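PDB 6PWK: GGDEF and EAL domain-containing protein from Vibrio cholerae O1 str. 2010EL-1786, which binds the second messenger c-di-GMP and probably acts as a receptor that couples its level to the control of large adhesins and biofilm formation. Local coordinates for residues Q185-L190 against L236-Q241; E193-D198 against S245-Q250. All coordinates share one frame; numbering follows the deposited sequence.

How the interactions relate
Interactions 1 and 2 lie along one helix, 184-197: its first half crosses helix 232-241 and its last turns meet helix 245-261, which follows 232-241 in the chain. Their centres are 11 Å apart, and the two partner helices also pack on each other, Leu239 CD1 lying 3.7 Å from Phe248 CB. Two c-di-GMP molecules are involved: a phosphate of one meets the start of helix 184-197 in interaction 1, beside the GGDEF domain; the other lies in the EAL pocket, where Leu236 lines it together with Phe248 and Asp249 of interaction 2. The side chain of Phe248 is about 11 Å from the magnesium ion.

Interaction 1 of 2, residues Q185-L190 against L236-Q241; sequences QQWKTL and LFALEQ. With C2E (9,9'-[(2R,3R,3aS,5S,7aR,9R,10R,10aS,12S,14aR)-3,5,10,12-tetrahydroxy-5,12-dioxidooctahydro-2H,7H-difuro[3,2-d:3',2'-j][1,3,7,9,2,8]tetraoxadiphosphacyclododecine-2,9-diyl]bis(2-amino-1,9-dihydro-6H-purin-6-one)), chain D.
Trp187 of helix 184-197 lies against Ala238 and Phe237 of helix 232-241; the two short axes pass 8.3 Å apart, not far from perpendicular. At the base of the tryptophan, CB meets the methyl CB of Ala238 at 3.6 Å, where the helices come close over a small residue. CG then sits beside its own backbone N, opposite the carbonyl carbon (chi1 -83°), which carries the indole toward Phe237. CD1 comes 3.8 Å from Phe237 CZ and about equally near CE1, and NE1 passes the same two ring atoms slightly farther off. The five-membered ring and the phenyl ring are turned 75° against each other, with centroids 5.4 Å apart. NE1 gives its hydrogen to Asn157 OD1 of the GGDEF helix 148-164, which Phe237 also touches, and the Trp187 side chain packs on Leu182 as well. One face of the Phe237 ring has Ala238 CB over its centre, so this methyl serves both aromatics. A second patch forms where Leu239 CD2 reaches 3.7 Å from Lys188 CA and also meets CB, before the lysine runs off from the contact.

At the opening turn of helix 184-197, Gln185 N donates to phosphate oxygen O1P of c-di-GMP (2.7 Å, 167°), and Lys184 N bonds to the same ligand. Gln185 O takes Thr189 N and, from the opposite face of its plane, Thr189 OG1 at 2.9 Å. Apolar between the helices, the contact attaches both through Asn157 to the GGDEF domain, and the helix N-terminus probably helps to stabilise the phosphate charge.

Interaction 2 of 2, residues E193-D198 against S245-Q250; sequences EAIHND and SHIFDQ. With C2E (9,9'-[(2R,3R,3aS,5S,7aR,9R,10R,10aS,12S,14aR)-3,5,10,12-tetrahydroxy-5,12-dioxidooctahydro-2H,7H-difuro[3,2-d:3',2'-j][1,3,7,9,2,8]tetraoxadiphosphacyclododecine-2,9-diyl]bis(2-amino-1,9-dihydro-6H-purin-6-one)), chain C.
Asp249 OD1 accepts the guanine amino group N21 of c-di-GMP at 2.7 Å, in a nearly straight bond (163°), while Asp249 OD2 is gripped by Ala274 N and Ser277 OG. Held through both oxygens, the carboxylate is fixed in position to read one edge of the base. This is the ligand pocket of the EAL domain, a TIM-barrel-like fold, and Asp249 sits on the first turns of helix 245-261. Next to it, Phe248 extends its ring toward the same guanine: C21 lies in the ring plane at the phenyl edge, 3.6 Å from CE2, and Phe235 meets this ring edge-to-face.

Across from the ligand, helix 184-197 reaches this turn through one residue, Ile195, whose side chain crosses that of Ile247 at about a right angle. With CG1 anti to the carbonyl carbon and chi2 extended at 177°, CD1 projects toward helix 245-261. Soon afterwards the helix ends in a Schellman motif, with Asp198 at positive phi and its OD1 bonded to Tyr251 OH of helix 245-261. The contact is purely apolar and sparse: the Ile195 methyl CD1 lies 3.9 Å from Ile247 CG2 and 4.2 Å from Phe248 CA.

Interaction 1 of 2, residues Q185-L190 against L236-Q241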
ATOM      1  N   GLN A 185      -6.887 -11.701  13.749  1.00 52.17           N
ATOM      2  CA  GLN A 185      -8.310 -11.531  13.474  1.00 51.49           C
ATOM      3  C   GLN A 185      -9.154 -11.720  14.728  1.00 49.32           C
ATOM      4  O   GLN A 185     -10.231 -11.124  14.841  1.00 53.18           O
ATOM      5  CB  GLN A 185      -8.747 -12.495  12.371  1.00 44.37           C
ATOM      6  CG  GLN A 185      -8.203 -12.123  11.000  1.00 54.31           C
ATOM      7  CD  GLN A 185      -8.260 -13.266  10.009  1.00 79.02           C
ATOM      8  OE1 GLN A 185      -9.188 -14.076  10.022  1.00 90.46           O
ATOM      9  NE2 GLN A 185      -7.258 -13.343   9.142  1.00 90.08           N
ATOM     10  N   GLN A 186      -8.687 -12.533  15.677  1.00 57.45           N
ATOM     11  CA  GLN A 186      -9.415 -12.681  16.932  1.00 54.87           C
ATOM     12  C   GLN A 186      -9.374 -11.395  17.747  1.00 62.72           C
ATOM     13  O   GLN A 186     -10.389 -10.992  18.328  1.00 69.07           O
ATOM     14  CB  GLN A 186      -8.847 -13.850  17.736  1.00 51.03           C
ATOM     15  CG  GLN A 186      -9.187 -15.216  17.164  1.00 50.76           C
ATOM     16  CD  GLN A 186      -8.470 -16.345  17.880  1.00 52.92           C
ATOM     17  OE1 GLN A 186      -7.348 -16.180  18.356  1.00 64.58           O
ATOM     18  NE2 GLN A 186      -9.119 -17.499  17.960  1.00 63.42           N
ATOM     19  N   TRP A 187      -8.212 -10.737  17.803  1.00 56.91           N
ATOM     20  CA  TRP A 187      -8.117  -9.462  18.507  1.00 51.88           C
ATOM     21  C   TRP A 187      -9.053  -8.430  17.895  1.00 52.78           C
ATOM     22  O   TRP A 187      -9.767  -7.719  18.611  1.00 50.51           O
ATOM     23  CB  TRP A 187      -6.675  -8.944  18.487  1.00 47.15           C
ATOM     24  CG  TRP A 187      -5.782  -9.523  19.541  1.00 50.05           C
ATOM     25  CD1 TRP A 187      -4.657 -10.268  19.341  1.00 52.41           C
ATOM     26  CD2 TRP A 187      -5.932  -9.400  20.962  1.00 51.11           C
ATOM     27  NE1 TRP A 187      -4.097 -10.617  20.545  1.00 51.80           N
ATOM     28  CE2 TRP A 187      -4.861 -10.098  21.557  1.00 53.74           C
ATOM     29  CE3 TRP A 187      -6.867  -8.767  21.788  1.00 47.02           C
ATOM     30  CZ2 TRP A 187      -4.699 -10.183  22.938  1.00 48.33           C
ATOM     31  CZ3 TRP A 187      -6.706  -8.854  23.161  1.00 45.68           C
ATOM     32  CH2 TRP A 187      -5.631  -9.555  23.721  1.00 49.00           C
ATOM     33  N   LYS A 188      -9.061  -8.335  16.562  1.00 54.88           N
ATOM     34  CA  LYS A 188      -9.913  -7.358  15.894  1.00 48.35           C
ATOM     35  C   LYS A 188     -11.385  -7.609  16.200  1.00 52.71           C
ATOM     36  O   LYS A 188     -12.144  -6.667  16.452  1.00 52.95           O
ATOM     37  CB  LYS A 188      -9.665  -7.388  14.387  1.00 50.89           C
ATOM     38  CG  LYS A 188     -10.500  -6.389  13.605  1.00 54.74           C
ATOM     39  CD  LYS A 188     -10.437  -6.663  12.113  1.00 57.43           C
ATOM     40  CE  LYS A 188     -11.411  -5.782  11.351  1.00 51.13           C
ATOM     41  NZ  LYS A 188     -11.715  -6.337  10.002  1.00 72.39           N
ATOM     42  N   THR A 189     -11.804  -8.878  16.188  1.00 47.50           N
ATOM     43  CA  THR A 189     -13.190  -9.200  16.516  1.00 56.83           C
ATOM     44  C   THR A 189     -13.528  -8.790  17.945  1.00 62.80           C
ATOM     45  O   THR A 189     -14.610  -8.251  18.203  1.00 65.49           O
ATOM     46  CB  THR A 189     -13.446 -10.696  16.314  1.00 56.86           C
ATOM     47  OG1 THR A 189     -13.122 -11.061  14.967  1.00 64.75           O
ATOM     48  CG2 THR A 189     -14.906 -11.031  16.582  1.00 51.95           C
ATOM     49  N   LEU A 190     -12.609  -9.032  18.885  1.00 55.00           N
ATOM     50  CA  LEU A 190     -12.862  -8.669  20.276  1.00 50.85           C
ATOM     51  C   LEU A 190     -12.979  -7.160  20.440  1.00 48.58           C
ATOM     52  O   LEU A 190     -13.852  -6.677  21.171  1.00 44.77           O
ATOM     53  CB  LEU A 190     -11.758  -9.227  21.174  1.00 54.12           C
ATOM     54  CG  LEU A 190     -11.887  -8.910  22.666  1.00 60.51           C
ATOM     55  CD1 LEU A 190     -13.197  -9.448  23.209  1.00 64.50           C
ATOM     56  CD2 LEU A 190     -10.709  -9.468  23.448  1.00 51.65           C
ATOM     57  N   LEU A 236      -3.238  -3.501  19.706  1.00 53.83           N
ATOM     58  CA  LEU A 236      -3.011  -2.484  18.681  1.00 46.35           C
ATOM     59  C   LEU A 236      -2.204  -3.025  17.508  1.00 56.38           C
ATOM     60  O   LEU A 236      -2.358  -2.544  16.379  1.00 57.52           O
ATOM     61  CB  LEU A 236      -2.315  -1.268  19.286  1.00 45.02           C
ATOM     62  CG  LEU A 236      -3.246  -0.161  19.783  1.00 53.10           C
ATOM     63  CD1 LEU A 236      -2.447   0.968  20.407  1.00 57.20           C
ATOM     64  CD2 LEU A 236      -4.112   0.357  18.643  1.00 49.26           C
ATOM     65  N   PHE A 237      -1.341  -4.013  17.747  1.00 55.49           N
ATOM     66  CA  PHE A 237      -0.576  -4.599  16.652  1.00 46.92           C
ATOM     67  C   PHE A 237      -1.494  -5.299  15.658  1.00 49.83           C
ATOM     68  O   PHE A 237      -1.260  -5.254  14.445  1.00 53.71           O
ATOM     69  CB  PHE A 237       0.463  -5.577  17.201  1.00 50.66           C
ATOM     70  CG  PHE A 237      -0.103  -6.925  17.548  1.00 62.26           C
ATOM     71  CD1 PHE A 237      -0.876  -7.095  18.685  1.00 62.06           C
ATOM     72  CD2 PHE A 237       0.130  -8.020  16.732  1.00 66.30           C
ATOM     73  CE1 PHE A 237      -1.401  -8.334  19.005  1.00 67.78           C
ATOM     74  CE2 PHE A 237      -0.392  -9.261  17.046  1.00 64.38           C
ATOM     75  CZ  PHE A 237      -1.158  -9.418  18.184  1.00 61.35           C
ATOM     76  N   ALA A 238      -2.552  -5.943  16.155  1.00 49.72           N
ATOM     77  CA  ALA A 238      -3.470  -6.652  15.272  1.00 51.76           C
ATOM     78  C   ALA A 238      -4.288  -5.678  14.433  1.00 55.03           C
ATOM     79  O   ALA A 238      -4.546  -5.934  13.252  1.00 54.43           O
ATOM     80  CB  ALA A 238      -4.385  -7.561  16.087  1.00 43.52           C
ATOM     81  N   LEU A 239      -4.700  -4.556  15.023  1.00 55.78           N
ATOM     82  CA  LEU A 239      -5.518  -3.597  14.290  1.00 55.13           C
ATOM     83  C   LEU A 239      -4.715  -2.903  13.198  1.00 56.71           C
ATOM     84  O   LEU A 239      -5.227  -2.669  12.096  1.00 67.11           O
ATOM     85  CB  LEU A 239      -6.116  -2.572  15.251  1.00 56.41           C
ATOM     86  CG  LEU A 239      -6.968  -3.134  16.391  1.00 46.05           C
ATOM     87  CD1 LEU A 239      -7.675  -2.013  17.136  1.00 42.87           C
ATOM     88  CD2 LEU A 239      -7.969  -4.152  15.862  1.00 52.71           C
ATOM     89  N   GLU A 240      -3.456  -2.562  13.481  1.00 57.82           N
ATOM     90  CA  GLU A 240      -2.634  -1.905  12.470  1.00 60.54           C
ATOM     91  C   GLU A 240      -2.246  -2.872  11.360  1.00 63.24           C
ATOM     92  O   GLU A 240      -2.194  -2.487  10.186  1.00 62.85           O
ATOM     93  CB  GLU A 240      -1.389  -1.298  13.113  1.00 68.25           C
ATOM     94  CG  GLU A 240      -1.674  -0.102  14.003  1.00 77.41           C
ATOM     95  CD  GLU A 240      -0.414   0.633  14.413  1.00 82.96           C
ATOM     96  OE1 GLU A 240       0.330   0.113  15.271  1.00 84.72           O
ATOM     97  OE2 GLU A 240      -0.162   1.728  13.867  1.00 85.22           O
ATOM     98  N   GLN A 241      -1.970  -4.130  11.709  1.00 62.19           N
ATOM     99  CA  GLN A 241      -1.617  -5.109  10.687  1.00 63.23           C
ATOM    100  C   GLN A 241      -2.802  -5.428   9.786  1.00 67.83           C
ATOM    101  O   GLN A 241      -2.613  -5.821   8.629  1.00 81.20           O
ATOM    102  CB  GLN A 241      -1.088  -6.385  11.341  1.00 65.94           C
ATOM    103  CG  GLN A 241       0.013  -7.062  10.547  1.00 82.22           C
ATOM    104  CD  GLN A 241       1.295  -6.255  10.541  1.00 91.53           C
ATOM    105  OE1 GLN A 241       1.695  -5.698  11.563  1.00 87.97           O
ATOM    106  NE2 GLN A 241       1.945  -6.181   9.386  1.00100.20           N
TER
HETATM  107  P1  C2E D 702      -4.483 -14.416  12.046  1.00 60.51           P
HETATM  108  O2P C2E D 702      -3.909 -13.332  11.167  1.00 62.34           O
HETATM  109  O1P C2E D 702      -5.807 -13.866  12.480  1.00 56.05           O
HETATM  110  O5' C2E D 702      -4.912 -15.770  11.243  1.00 61.63           O
HETATM  111  C5' C2E D 702      -5.884 -16.607  11.783  1.00 68.28           C
HETATM  112  C4' C2E D 702      -5.963 -17.741  10.735  1.00 75.40           C
HETATM  113  O4' C2E D 702      -6.318 -17.234   9.588  1.00 78.54           O
HETATM  114  C3' C2E D 702      -4.501 -18.141  10.454  1.00 73.17           C
HETATM  115  O3' C2E D 702      -4.063 -19.104  11.290  1.00 69.12           O
HETATM  116  C2' C2E D 702      -4.517 -18.629   8.991  1.00 70.42           C
HETATM  117  O2' C2E D 702      -4.661 -20.113   8.942  1.00 79.69           O
HETATM  118  C1' C2E D 702      -5.607 -18.139   8.459  1.00 73.14           C
HETATM  119  N9  C2E D 702      -5.360 -17.416   7.237  1.00 73.69           N
HETATM  120  C8  C2E D 702      -4.886 -16.312   7.867  1.00 72.85           C
HETATM  121  N7  C2E D 702      -4.554 -15.430   6.892  1.00 65.52           N
HETATM  122  C5  C2E D 702      -4.823 -15.972   5.700  1.00 70.61           C
HETATM  123  C6  C2E D 702      -4.678 -15.494   4.235  1.00 80.94           C
HETATM  124  O6  C2E D 702      -4.243 -14.423   3.968  1.00 85.05           O
HETATM  125  N1  C2E D 702      -5.071 -16.338   3.138  1.00 86.93           N
HETATM  126  C2  C2E D 702      -5.609 -17.656   3.395  1.00 86.03           C
HETATM  127  N2  C2E D 702      -6.038 -18.596   2.364  1.00 95.45           N
HETATM  128  N3  C2E D 702      -5.734 -18.080   4.781  1.00 79.51           N
HETATM  129  C4  C2E D 702      -5.331 -17.208   5.925  1.00 72.80           C
HETATM  130  P11 C2E D 702      -2.415 -19.324  11.187  1.00 76.38           P
HETATM  131  O21 C2E D 702      -1.764 -19.354   9.821  1.00 83.57           O
HETATM  132  O11 C2E D 702      -2.156 -20.701  11.732  1.00 67.25           O
HETATM  133  O5A C2E D 702      -1.799 -18.290  12.325  1.00 77.94           O
HETATM  134  C5A C2E D 702      -2.678 -17.886  13.340  1.00 66.63           C
HETATM  135  C4A C2E D 702      -2.086 -16.725  14.030  1.00 64.72           C
HETATM  136  O4A C2E D 702      -0.787 -16.861  14.138  1.00 68.71           O
HETATM  137  C3A C2E D 702      -2.351 -15.359  13.088  1.00 68.50           C
HETATM  138  O3A C2E D 702      -3.649 -14.696  13.447  1.00 76.25           O
HETATM  139  C2A C2E D 702      -1.432 -14.599  13.338  1.00 69.79           C
HETATM  140  O2A C2E D 702      -1.797 -13.774  14.545  1.00 66.83           O
HETATM  141  C1A C2E D 702      -0.169 -15.571  13.642  1.00 65.00           C
HETATM  142  N91 C2E D 702       0.575 -15.771  12.574  1.00 67.19           N
HETATM  143  C81 C2E D 702       0.467 -16.724  11.632  1.00 67.80           C
HETATM  144  N71 C2E D 702       1.469 -16.517  10.761  1.00 64.20           N
HETATM  145  C51 C2E D 702       2.171 -15.462  11.170  1.00 65.49           C
HETATM  146  C61 C2E D 702       3.401 -14.764  10.597  1.00 62.06           C
HETATM  147  O61 C2E D 702       3.872 -15.188   9.604  1.00 61.53           O
HETATM  148  N11 C2E D 702       3.986 -13.621  11.233  1.00 63.63           N
HETATM  149  C21 C2E D 702       3.404 -13.108  12.444  1.00 55.04           C
HETATM  150  N21 C2E D 702       3.984 -11.945  13.104  1.00 53.82           N
HETATM  151  N31 C2E D 702       2.224 -13.786  12.987  1.00 54.66           N
HETATM  152  C41 C2E D 702       1.619 -14.982  12.313  1.00 63.86           C

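Interaction 2 of 2, residues E193-D198 against S245-Q250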
ATOM      1  N   GLU A 193     -16.212  -6.125  19.199  1.00 57.23           N
ATOM      2  CA  GLU A 193     -17.189  -6.477  20.222  1.00 58.58           C
ATOM      3  C   GLU A 193     -17.174  -5.464  21.360  1.00 63.09           C
ATOM      4  O   GLU A 193     -18.231  -5.040  21.842  1.00 57.11           O
ATOM      5  CB  GLU A 193     -16.904  -7.887  20.739  1.00 52.36           C
ATOM      6  CG  GLU A 193     -17.999  -8.489  21.595  1.00 59.83           C
ATOM      7  CD  GLU A 193     -17.649  -9.883  22.077  1.00 66.62           C
ATOM      8  OE1 GLU A 193     -18.512 -10.531  22.706  1.00 78.47           O
ATOM      9  OE2 GLU A 193     -16.511 -10.332  21.825  1.00 66.22           O
ATOM     10  N   ALA A 194     -15.978  -5.051  21.793  1.00 65.08           N
ATOM     11  CA  ALA A 194     -15.871  -4.072  22.869  1.00 56.33           C
ATOM     12  C   ALA A 194     -16.406  -2.714  22.437  1.00 62.48           C
ATOM     13  O   ALA A 194     -17.020  -1.998  23.239  1.00 58.65           O
ATOM     14  CB  ALA A 194     -14.418  -3.952  23.324  1.00 44.93           C
ATOM     15  N   ILE A 195     -16.175  -2.337  21.179  1.00 61.51           N
ATOM     16  CA  ILE A 195     -16.722  -1.083  20.672  1.00 56.03           C
ATOM     17  C   ILE A 195     -18.242  -1.152  20.616  1.00 54.45           C
ATOM     18  O   ILE A 195     -18.935  -0.196  20.981  1.00 52.89           O
ATOM     19  CB  ILE A 195     -16.114  -0.760  19.293  1.00 59.19           C
ATOM     20  CG1 ILE A 195     -14.629  -0.420  19.433  1.00 54.06           C
ATOM     21  CG2 ILE A 195     -16.872   0.374  18.621  1.00 49.16           C
ATOM     22  CD1 ILE A 195     -13.937  -0.156  18.113  1.00 49.56           C
ATOM     23  N   HIS A 196     -18.785  -2.293  20.183  1.00 56.85           N
ATOM     24  CA  HIS A 196     -20.225  -2.406  19.989  1.00 60.96           C
ATOM     25  C   HIS A 196     -20.973  -2.395  21.318  1.00 67.89           C
ATOM     26  O   HIS A 196     -22.060  -1.815  21.418  1.00 75.38           O
ATOM     27  CB  HIS A 196     -20.544  -3.679  19.205  1.00 69.56           C
ATOM     28  CG  HIS A 196     -21.951  -3.740  18.695  1.00 78.20           C
ATOM     29  ND1 HIS A 196     -22.883  -4.628  19.188  1.00 79.35           N
ATOM     30  CD2 HIS A 196     -22.582  -3.025  17.735  1.00 79.18           C
ATOM     31  CE1 HIS A 196     -24.028  -4.457  18.553  1.00 82.08           C
ATOM     32  NE2 HIS A 196     -23.872  -3.490  17.667  1.00 82.53           N
ATOM     33  N   ASN A 197     -20.409  -3.024  22.348  1.00 66.33           N
ATOM     34  CA  ASN A 197     -21.065  -3.149  23.641  1.00 70.37           C
ATOM     35  C   ASN A 197     -20.625  -2.088  24.642  1.00 67.21           C
ATOM     36  O   ASN A 197     -21.064  -2.129  25.797  1.00 63.77           O
ATOM     37  CB  ASN A 197     -20.813  -4.543  24.226  1.00 74.22           C
ATOM     38  CG  ASN A 197     -21.298  -5.652  23.314  1.00 77.74           C
ATOM     39  OD1 ASN A 197     -22.410  -6.159  23.468  1.00 82.58           O
ATOM     40  ND2 ASN A 197     -20.462  -6.041  22.358  1.00 76.30           N
ATOM     41  N   ASP A 198     -19.775  -1.147  24.232  1.00 73.01           N
ATOM     42  CA  ASP A 198     -19.303  -0.067  25.101  1.00 71.37           C
ATOM     43  C   ASP A 198     -18.662  -0.621  26.374  1.00 65.56           C
ATOM     44  O   ASP A 198     -18.968  -0.198  27.491  1.00 54.32           O
ATOM     45  CB  ASP A 198     -20.439   0.906  25.427  1.00 81.01           C
ATOM     46  CG  ASP A 198     -20.879   1.715  24.221  1.00 96.28           C
ATOM     47  OD1 ASP A 198     -20.098   2.576  23.763  1.00 99.76           O
ATOM     48  OD2 ASP A 198     -21.999   1.478  23.723  1.00103.08           O
ATOM     49  N   SER A 245      -7.077  -0.028  12.672  1.00 49.13           N
ATOM     50  CA  SER A 245      -6.883   0.804  13.854  1.00 43.03           C
ATOM     51  C   SER A 245      -7.669   2.107  13.784  1.00 47.27           C
ATOM     52  O   SER A 245      -7.976   2.687  14.832  1.00 41.69           O
ATOM     53  CB  SER A 245      -5.397   1.106  14.057  1.00 43.83           C
ATOM     54  OG  SER A 245      -4.907   1.961  13.040  1.00 53.04           O
ATOM     55  N   HIS A 246      -8.008   2.579  12.580  1.00 50.83           N
ATOM     56  CA  HIS A 246      -8.784   3.810  12.477  1.00 53.02           C
ATOM     57  C   HIS A 246     -10.201   3.626  13.005  1.00 55.17           C
ATOM     58  O   HIS A 246     -10.817   4.595  13.461  1.00 60.13           O
ATOM     59  CB  HIS A 246      -8.803   4.309  11.032  1.00 55.42           C
ATOM     60  CG  HIS A 246      -9.490   3.383  10.078  1.00 60.07           C
ATOM     61  ND1 HIS A 246      -8.859   2.297   9.512  1.00 63.71           N
ATOM     62  CD2 HIS A 246     -10.751   3.385   9.586  1.00 62.80           C
ATOM     63  CE1 HIS A 246      -9.702   1.667   8.715  1.00 67.14           C
ATOM     64  NE2 HIS A 246     -10.857   2.307   8.742  1.00 67.02           N
ATOM     65  N   ILE A 247     -10.735   2.403  12.956  1.00 51.66           N
ATOM     66  CA  ILE A 247     -12.013   2.132  13.610  1.00 60.17           C
ATOM     67  C   ILE A 247     -11.892   2.369  15.109  1.00 63.16           C
ATOM     68  O   ILE A 247     -12.777   2.963  15.737  1.00 63.36           O
ATOM     69  CB  ILE A 247     -12.486   0.697  13.308  1.00 63.97           C
ATOM     70  CG1 ILE A 247     -12.904   0.556  11.844  1.00 73.43           C
ATOM     71  CG2 ILE A 247     -13.627   0.301  14.235  1.00 61.27           C
ATOM     72  CD1 ILE A 247     -11.811   0.030  10.947  1.00 80.16           C
ATOM     73  N   PHE A 248     -10.786   1.916  15.700  1.00 59.52           N
ATOM     74  CA  PHE A 248     -10.569   2.100  17.129  1.00 58.97           C
ATOM     75  C   PHE A 248     -10.322   3.564  17.470  1.00 58.59           C
ATOM     76  O   PHE A 248     -10.851   4.071  18.466  1.00 51.41           O
ATOM     77  CB  PHE A 248      -9.399   1.224  17.578  1.00 58.75           C
ATOM     78  CG  PHE A 248      -8.888   1.544  18.950  1.00 65.80           C
ATOM     79  CD1 PHE A 248      -9.572   1.120  20.075  1.00 65.47           C
ATOM     80  CD2 PHE A 248      -7.709   2.252  19.113  1.00 71.74           C
ATOM     81  CE1 PHE A 248      -9.096   1.409  21.338  1.00 58.06           C
ATOM     82  CE2 PHE A 248      -7.230   2.542  20.374  1.00 69.06           C
ATOM     83  CZ  PHE A 248      -7.924   2.120  21.486  1.00 64.71           C
ATOM     84  N   ASP A 249      -9.527   4.263  16.655  1.00 52.66           N
ATOM     85  CA  ASP A 249      -9.236   5.665  16.935  1.00 46.89           C
ATOM     86  C   ASP A 249     -10.473   6.537  16.765  1.00 54.83           C
ATOM     87  O   ASP A 249     -10.679   7.485  17.531  1.00 59.17           O
ATOM     88  CB  ASP A 249      -8.102   6.160  16.039  1.00 45.15           C
ATOM     89  CG  ASP A 249      -6.733   5.771  16.565  1.00 56.75           C
ATOM     90  OD1 ASP A 249      -6.617   5.515  17.781  1.00 62.44           O
ATOM     91  OD2 ASP A 249      -5.774   5.729  15.766  1.00 58.93           O
ATOM     92  N   GLN A 250     -11.309   6.237  15.770  1.00 55.22           N
ATOM     93  CA  GLN A 250     -12.522   7.024  15.575  1.00 50.79           C
ATOM     94  C   GLN A 250     -13.491   6.845  16.737  1.00 44.32           C
ATOM     95  O   GLN A 250     -14.197   7.787  17.114  1.00 53.39           O
ATOM     96  CB  GLN A 250     -13.186   6.650  14.250  1.00 48.43           C
ATOM     97  CG  GLN A 250     -12.466   7.205  13.031  1.00 57.96           C
ATOM     98  CD  GLN A 250     -12.896   6.542  11.739  1.00 58.74           C
ATOM     99  OE1 GLN A 250     -12.101   6.395  10.809  1.00 64.80           O
ATOM    100  NE2 GLN A 250     -14.158   6.136  11.671  1.00 51.71           N
TER
HETATM  101  P1  C2E C 701       1.835   5.747  25.588  1.00 81.95           P
HETATM  102  O2P C2E C 701       1.577   6.928  24.692  1.00 58.71           O
HETATM  103  O1P C2E C 701       3.300   5.817  25.911  1.00 47.07           O
HETATM  104  O5' C2E C 701       1.082   5.905  27.033  1.00 75.93           O
HETATM  105  C5' C2E C 701       1.845   5.773  28.186  1.00 56.10           C
HETATM  106  C4' C2E C 701       1.676   4.305  28.666  1.00 61.16           C
HETATM  107  O4' C2E C 701       2.447   4.069  29.686  1.00 62.54           O
HETATM  108  C3' C2E C 701       0.259   4.065  29.218  1.00 57.48           C
HETATM  109  O3' C2E C 701       0.100   2.733  29.313  1.00 55.52           O
HETATM  110  C2' C2E C 701       0.408   4.634  30.637  1.00 54.65           C
HETATM  111  O2' C2E C 701      -0.699   4.141  31.506  1.00 46.82           O
HETATM  112  C1' C2E C 701       1.502   4.021  30.993  1.00 59.59           C
HETATM  113  N9  C2E C 701       2.334   4.537  32.050  1.00 66.00           N
HETATM  114  C8  C2E C 701       1.818   5.787  32.144  1.00 64.72           C
HETATM  115  N7  C2E C 701       2.520   6.425  33.116  1.00 60.04           N
HETATM  116  C5  C2E C 701       3.442   5.597  33.592  1.00 61.91           C
HETATM  117  C6  C2E C 701       4.534   5.711  34.670  1.00 68.29           C
HETATM  118  O6  C2E C 701       4.690   6.704  35.297  1.00 76.06           O
HETATM  119  N1  C2E C 701       5.387   4.594  34.939  1.00 64.73           N
HETATM  120  C2  C2E C 701       5.254   3.355  34.216  1.00 68.89           C
HETATM  121  N2  C2E C 701       6.097   2.185  34.447  1.00 69.33           N
HETATM  122  N3  C2E C 701       4.216   3.283  33.201  1.00 70.28           N
HETATM  123  C4  C2E C 701       3.322   4.434  32.917  1.00 64.85           C
HETATM  124  P11 C2E C 701      -1.293   2.198  28.589  1.00 64.06           P
HETATM  125  O21 C2E C 701      -2.608   2.597  29.206  1.00 63.23           O
HETATM  126  O11 C2E C 701      -1.255   0.693  28.670  1.00 49.51           O
HETATM  127  O5A C2E C 701      -1.045   2.655  27.022  1.00 66.63           O
HETATM  128  C5A C2E C 701      -0.091   1.856  26.378  1.00 54.78           C
HETATM  129  C4A C2E C 701       0.008   2.240  24.957  1.00 57.33           C
HETATM  130  O4A C2E C 701      -1.097   1.917  24.340  1.00 61.56           O
HETATM  131  C3A C2E C 701       0.188   3.908  24.806  1.00 65.50           C
HETATM  132  O3A C2E C 701       1.645   4.278  24.845  1.00 73.53           O
HETATM  133  C2A C2E C 701      -0.294   4.197  23.719  1.00 59.71           C
HETATM  134  O2A C2E C 701       0.756   4.108  22.643  1.00 56.78           O
HETATM  135  C1A C2E C 701      -1.470   3.101  23.478  1.00 54.76           C
HETATM  136  N91 C2E C 701      -2.638   3.596  23.816  1.00 48.05           N
HETATM  137  C81 C2E C 701      -3.197   3.718  25.030  1.00 47.10           C
HETATM  138  N71 C2E C 701      -4.401   4.287  24.836  1.00 39.76           N
HETATM  139  C51 C2E C 701      -4.564   4.505  23.534  1.00 43.49           C
HETATM  140  C61 C2E C 701      -5.707   5.114  22.731  1.00 45.00           C
HETATM  141  O61 C2E C 701      -6.665   5.487  23.309  1.00 38.48           O
HETATM  142  N11 C2E C 701      -5.625   5.234  21.308  1.00 53.92           N
HETATM  143  C21 C2E C 701      -4.453   4.775  20.616  1.00 45.00           C
HETATM  144  N21 C2E C 701      -4.374   4.898  19.168  1.00 58.25           N
HETATM  145  N31 C2E C 701      -3.360   4.194  21.397  1.00 52.53           N
HETATM  146  C41 C2E C 701      -3.455   4.072  22.883  1.00 44.20           C